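PDB 3UBH: neural-cadherin from Drosophila melanogaster, which mediates calcium-dependent cell adhesion, preferentially binding its own kind on neighbouring cells through a chain of extracellular cadherin domains. Local coordinates for residues A[389-394]-A[413-418]; A[393-398]-A[407-412]. All blocks are in the same frame, centred on the assembly; numbering follows the deposited sequence.

Contact 1 of 2, residues A[389-394]-A[413-418]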
loop_
_atom_site.group_PDB
_atom_site.type_symbol
_atom_site.label_atom_id
_atom_site.label_comp_id
_atom_site.label_asym_id
_atom_site.label_seq_id
_atom_site.Cartn_x
_atom_site.Cartn_y
_atom_site.Cartn_z
ATOM N N ASN A 389 -27.375 55.607 3.286
ATOM C CA ASN A 389 -27.054 55.673 1.862
ATOM C C ASN A 389 -27.773 54.625 1.021
ATOM O O ASN A 389 -27.570 54.546 -0.189
ATOM C CB ASN A 389 -25.534 55.645 1.646
ATOM C CG ASN A 389 -24.858 56.953 2.058
ATOM O OD1 ASN A 389 -25.394 58.047 1.849
ATOM N ND2 ASN A 389 -23.676 56.842 2.646
ATOM N N ALA A 390 -28.623 53.842 1.684
ATOM C CA ALA A 390 -29.500 52.855 1.051
ATOM C C ALA A 390 -28.760 51.847 0.158
ATOM O O ALA A 390 -29.226 51.507 -0.935
ATOM C CB ALA A 390 -30.633 53.554 0.285
ATOM N N TYR A 391 -27.630 51.342 0.641
ATOM C CA TYR A 391 -26.712 50.593 -0.206
ATOM C C TYR A 391 -25.757 49.717 0.586
ATOM O O TYR A 391 -25.131 50.166 1.537
ATOM C CB TYR A 391 -25.919 51.593 -1.048
ATOM C CG TYR A 391 -24.738 51.047 -1.814
ATOM C CD1 TYR A 391 -24.900 50.476 -3.073
ATOM C CD2 TYR A 391 -23.443 51.148 -1.299
ATOM C CE1 TYR A 391 -23.797 50.000 -3.786
ATOM C CE2 TYR A 391 -22.351 50.674 -2.001
ATOM C CZ TYR A 391 -22.538 50.109 -3.238
ATOM O OH TYR A 391 -21.461 49.636 -3.935
ATOM N N TYR A 392 -25.629 48.468 0.168
ATOM C CA TYR A 392 -24.674 47.551 0.762
ATOM C C TYR A 392 -23.689 47.068 -0.289
ATOM O O TYR A 392 -24.086 46.711 -1.395
ATOM C CB TYR A 392 -25.403 46.377 1.403
ATOM C CG TYR A 392 -26.302 46.789 2.546
ATOM C CD1 TYR A 392 -27.624 47.173 2.318
ATOM C CD2 TYR A 392 -25.830 46.811 3.858
ATOM C CE1 TYR A 392 -28.453 47.564 3.363
ATOM C CE2 TYR A 392 -26.659 47.205 4.910
ATOM C CZ TYR A 392 -27.972 47.579 4.649
ATOM O OH TYR A 392 -28.804 47.960 5.689
ATOM N N GLU A 393 -22.403 47.099 0.057
ATOM C CA GLU A 393 -21.337 46.575 -0.789
ATOM C C GLU A 393 -20.461 45.596 -0.007
ATOM O O GLU A 393 -19.802 45.983 0.957
ATOM C CB GLU A 393 -20.476 47.703 -1.352
ATOM C CG GLU A 393 -19.575 47.225 -2.463
ATOM C CD GLU A 393 -18.426 48.157 -2.770
ATOM O OE1 GLU A 393 -17.559 48.351 -1.884
ATOM O OE2 GLU A 393 -18.375 48.662 -3.917
ATOM N N PHE A 394 -20.450 44.336 -0.426
ATOM C CA PHE A 394 -19.706 43.299 0.284
ATOM C C PHE A 394 -19.173 42.181 -0.621
ATOM O O PHE A 394 -19.432 42.146 -1.825
ATOM C CB PHE A 394 -20.577 42.695 1.381
ATOM C CG PHE A 394 -21.803 41.988 0.861
ATOM C CD1 PHE A 394 -21.764 40.619 0.561
ATOM C CD2 PHE A 394 -22.990 42.682 0.664
ATOM C CE1 PHE A 394 -22.888 39.963 0.090
ATOM C CE2 PHE A 394 -24.114 42.031 0.193
ATOM C CZ PHE A 394 -24.065 40.667 -0.091
ATOM N N ARG A 413 -23.427 44.026 -4.698
ATOM C CA ARG A 413 -24.035 45.322 -4.414
ATOM C C ARG A 413 -25.518 45.107 -4.209
ATOM O O ARG A 413 -26.193 44.476 -5.040
ATOM C CB ARG A 413 -23.802 46.321 -5.560
ATOM C CG ARG A 413 -22.328 46.666 -5.843
ATOM C CD ARG A 413 -22.130 47.745 -6.927
ATOM N NE ARG A 413 -22.585 47.371 -8.271
ATOM C CZ ARG A 413 -21.945 46.554 -9.111
ATOM N NH1 ARG A 413 -20.796 45.977 -8.776
ATOM N NH2 ARG A 413 -22.468 46.292 -10.303
ATOM N N VAL A 414 -26.040 45.611 -3.099
ATOM C CA VAL A 414 -27.478 45.579 -2.888
ATOM C C VAL A 414 -27.973 47.018 -2.760
ATOM O O VAL A 414 -27.622 47.702 -1.803
ATOM C CB VAL A 414 -27.858 44.749 -1.632
ATOM C CG1 VAL A 414 -29.366 44.733 -1.419
ATOM C CG2 VAL A 414 -27.316 43.321 -1.718
ATOM N N TYR A 415 -28.759 47.486 -3.730
ATOM C CA TYR A 415 -29.378 48.810 -3.637
ATOM C C TYR A 415 -30.775 48.702 -3.023
ATOM O O TYR A 415 -31.637 47.983 -3.522
ATOM C CB TYR A 415 -29.462 49.490 -5.005
ATOM C CG TYR A 415 -28.140 49.866 -5.658
ATOM C CD1 TYR A 415 -27.685 51.187 -5.653
ATOM C CD2 TYR A 415 -27.361 48.907 -6.320
ATOM C CE1 TYR A 415 -26.478 51.543 -6.276
ATOM C CE2 TYR A 415 -26.151 49.253 -6.947
ATOM C CZ TYR A 415 -25.722 50.571 -6.924
ATOM O OH TYR A 415 -24.537 50.908 -7.540
ATOM N N THR A 416 -31.002 49.418 -1.936
ATOM C CA THR A 416 -32.289 49.357 -1.272
ATOM C C THR A 416 -33.111 50.625 -1.503
ATOM O O THR A 416 -32.610 51.631 -2.002
ATOM C CB THR A 416 -32.110 49.187 0.235
ATOM O OG1 THR A 416 -31.287 50.257 0.721
ATOM C CG2 THR A 416 -31.458 47.851 0.568
ATOM N N LYS A 417 -34.377 50.570 -1.114
ATOM C CA LYS A 417 -35.230 51.747 -1.127
ATOM C C LYS A 417 -36.354 51.613 -0.106
ATOM O O LYS A 417 -36.607 50.522 0.393
ATOM C CB LYS A 417 -35.809 51.984 -2.534
ATOM C CG LYS A 417 -36.551 50.781 -3.149
ATOM C CD LYS A 417 -37.776 51.246 -3.947
ATOM C CE LYS A 417 -38.671 50.078 -4.325
ATOM N NZ LYS A 417 -39.990 50.518 -4.837
ATOM N N ASN A 418 -36.995 52.733 0.221
ATOM C CA ASN A 418 -38.312 52.722 0.875
ATOM C C ASN A 418 -39.410 53.010 -0.167
ATOM O O ASN A 418 -39.091 53.015 -1.361
ATOM C CB ASN A 418 -38.368 53.658 2.097
ATOM C CG ASN A 418 -38.144 55.136 1.755
ATOM O OD1 ASN A 418 -37.291 55.488 0.946
ATOM N ND2 ASN A 418 -38.915 56.007 2.397
#
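The ring of Y391 turns its edge to one face of the Y415 ring. The planes stand at 62°, the centroids 5.0 Å apart. CD1 and CE1 of Y391 both meet that face; CE1 is 3.7 Å from Y415 CZ. At chi1 169° the Y391 ring stands beside the carbonyl carbon and its far end leans over the neighbouring strand. Its OH reaches the aliphatic part of R413, 3.6 Å from CD, and gives a weak hydrogen bond to E393 OE2. The guanidinium of R413 is held by a salt bridge to D328. On the other side of the sheet, T416 CG2 sits at the edge of the Y392 ring, 4.1 Å from CE1. V414 CG2 meets the edge of the F394 ring, 3.9 Å from CE2. The two strands form the antiparallel hairpin 391-400/407-417 of a cadherin domain with its Greek-key beta-sandwich fold. Y392 and V414 are a hydrogen-bonded pair: Y392 N to V414 O is 2.9 Å and V414 N to Y392 O is 2.8 Å. T416 N bonds to A390 O. With an alanine in place of Y415, the Y391 edge is likely to lose its aromatic face and H332 its stacking partner.

Contact 2 of 2, residues A[393-398]-A[407-412]; sequences EFIVTA and SGVATV
Chi1 of 63° in F394 places CG between the backbone N and the carbonyl carbon, which stands the ring up next to V412 with one face against V412 CB. A chi1 of 179° in V412 puts CG1 opposite its own N and sets this methyl near the far end of the ring, 3.5 Å from F394 CZ. V412 CB lies 3.8 Å from the ring centroid, in a CH-pi contact. The two side chains run side by side and point the same way. On the opposite side of the sheet, I395 CG2 packs on V409 CG1 at 3.8 Å. The same V409 methyl is 3.6 Å from T397 OG1. E393 CG meets T411 CG2 at 4.0 Å. The segments are the two strands of an antiparallel hairpin in a cadherin domain, where F394, V396, A398, A410 and V412 face the interior of the beta sandwich. F324 touches V396, A398 and A410 there. Three hydrogen-bonded pairs tie the backbones: F394 with V412, V396 with A410, and A398 with G408. Each pair has two N-H to O bonds. The V412 N to F394 O bond is 2.7 Å. Beyond the hairpin, S365 OG accepts a bond from I395 N.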
loop_
_atom_site.group_PDB
_atom_site.type_symbol
_atom_site.label_atom_id
_atom_site.label_comp_id
_atom_site.label_asym_id
_atom_site.label_seq_id
_atom_site.Cartn_x
_atom_site.Cartn_y
_atom_site.Cartn_z
ATOM N N GLU A 393 -22.403 47.099 0.057
ATOM C CA GLU A 393 -21.337 46.575 -0.789
ATOM C C GLU A 393 -20.461 45.596 -0.007
ATOM O O GLU A 393 -19.802 45.983 0.957
ATOM C CB GLU A 393 -20.476 47.703 -1.352
ATOM C CG GLU A 393 -19.575 47.225 -2.463
ATOM C CD GLU A 393 -18.426 48.157 -2.770
ATOM O OE1 GLU A 393 -17.559 48.351 -1.884
ATOM O OE2 GLU A 393 -18.375 48.662 -3.917
ATOM N N PHE A 394 -20.450 44.336 -0.426
ATOM C CA PHE A 394 -19.706 43.299 0.284
ATOM C C PHE A 394 -19.173 42.181 -0.621
ATOM O O PHE A 394 -19.432 42.146 -1.825
ATOM C CB PHE A 394 -20.577 42.695 1.381
ATOM C CG PHE A 394 -21.803 41.988 0.861
ATOM C CD1 PHE A 394 -21.764 40.619 0.561
ATOM C CD2 PHE A 394 -22.990 42.682 0.664
ATOM C CE1 PHE A 394 -22.888 39.963 0.090
ATOM C CE2 PHE A 394 -24.114 42.031 0.193
ATOM C CZ PHE A 394 -24.065 40.667 -0.091
ATOM N N ILE A 395 -18.463 41.245 -0.010
ATOM C CA ILE A 395 -17.763 40.219 -0.749
ATOM C C ILE A 395 -18.325 38.834 -0.437
ATOM O O ILE A 395 -18.547 38.499 0.733
ATOM C CB ILE A 395 -16.248 40.298 -0.454
ATOM C CG1 ILE A 395 -15.731 41.677 -0.867
ATOM C CG2 ILE A 395 -15.493 39.197 -1.188
ATOM C CD1 ILE A 395 -14.263 41.899 -0.645
ATOM N N VAL A 396 -18.585 38.059 -1.489
ATOM C CA VAL A 396 -18.877 36.628 -1.373
ATOM C C VAL A 396 -17.607 35.842 -1.635
ATOM O O VAL A 396 -16.860 36.112 -2.600
ATOM C CB VAL A 396 -19.839 36.098 -2.450
ATOM C CG1 VAL A 396 -20.895 35.209 -1.819
ATOM C CG2 VAL A 396 -20.443 37.213 -3.235
ATOM N N THR A 397 -17.383 34.840 -0.801
ATOM C CA THR A 397 -16.292 33.932 -1.027
ATOM C C THR A 397 -16.919 32.616 -1.406
ATOM O O THR A 397 -17.962 32.264 -0.852
ATOM C CB THR A 397 -15.441 33.781 0.234
ATOM O OG1 THR A 397 -15.017 35.080 0.667
ATOM C CG2 THR A 397 -14.225 32.906 -0.038
ATOM N N ALA A 398 -16.327 31.937 -2.391
ATOM C CA ALA A 398 -16.553 30.503 -2.607
ATOM C C ALA A 398 -15.245 29.756 -2.329
ATOM O O ALA A 398 -14.231 29.948 -3.020
ATOM C CB ALA A 398 -17.059 30.222 -4.001
ATOM N N SER A 407 -9.590 29.867 -2.765
ATOM C CA SER A 407 -10.761 30.751 -2.720
ATOM C C SER A 407 -11.072 31.505 -4.010
ATOM O O SER A 407 -10.167 31.911 -4.751
ATOM C CB SER A 407 -10.599 31.788 -1.613
ATOM O OG SER A 407 -11.070 31.272 -0.388
ATOM N N GLY A 408 -12.368 31.696 -4.248
ATOM C CA GLY A 408 -12.859 32.633 -5.252
ATOM C C GLY A 408 -13.665 33.741 -4.581
ATOM O O GLY A 408 -14.373 33.500 -3.593
ATOM N N VAL A 409 -13.555 34.960 -5.109
ATOM C CA VAL A 409 -14.278 36.096 -4.545
ATOM C C VAL A 409 -14.934 36.995 -5.600
ATOM O O VAL A 409 -14.443 37.113 -6.734
ATOM C CB VAL A 409 -13.372 36.937 -3.638
ATOM C CG1 VAL A 409 -13.222 36.290 -2.253
ATOM C CG2 VAL A 409 -12.034 37.121 -4.294
ATOM N N ALA A 410 -16.046 37.624 -5.205
ATOM C CA ALA A 410 -16.776 38.588 -6.053
ATOM C C ALA A 410 -17.483 39.665 -5.227
ATOM O O ALA A 410 -17.916 39.425 -4.096
ATOM C CB ALA A 410 -17.776 37.876 -6.948
ATOM N N THR A 411 -17.587 40.856 -5.804
ATOM C CA THR A 411 -18.305 41.957 -5.179
ATOM C C THR A 411 -19.807 41.683 -5.283
ATOM O O THR A 411 -20.268 41.135 -6.289
ATOM C CB THR A 411 -17.953 43.280 -5.884
ATOM O OG1 THR A 411 -16.524 43.450 -5.907
ATOM C CG2 THR A 411 -18.610 44.462 -5.195
ATOM N N VAL A 412 -20.557 42.043 -4.240
ATOM C CA VAL A 412 -22.023 42.085 -4.312
ATOM C C VAL A 412 -22.532 43.462 -3.883
ATOM O O VAL A 412 -22.111 43.995 -2.842
ATOM C CB VAL A 412 -22.682 41.007 -3.441
ATOM C CG1 VAL A 412 -24.204 41.100 -3.513
ATOM C CG2 VAL A 412 -22.256 39.658 -3.897
#

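In the fold
Contacts 1 and 2 are consecutive parts of one hairpin, strands 391-400 and 407-417, in the last cadherin domain of the chain. Their centres lie 16 Å apart. E393 and F394 belong to both, and the pairing runs on without a break from contact 1 to contact 2. Contact 2 includes the end nearer the calcium ions: the side chain of S407 is about 9 Å from one of them. Contact 1 lies toward the end of the chain, its centre 57 Å from the chain centre against 42 Å for contact 2. In the sheet, strand 328-335 flanks 407-417 and strand 360-364 flanks 391-400.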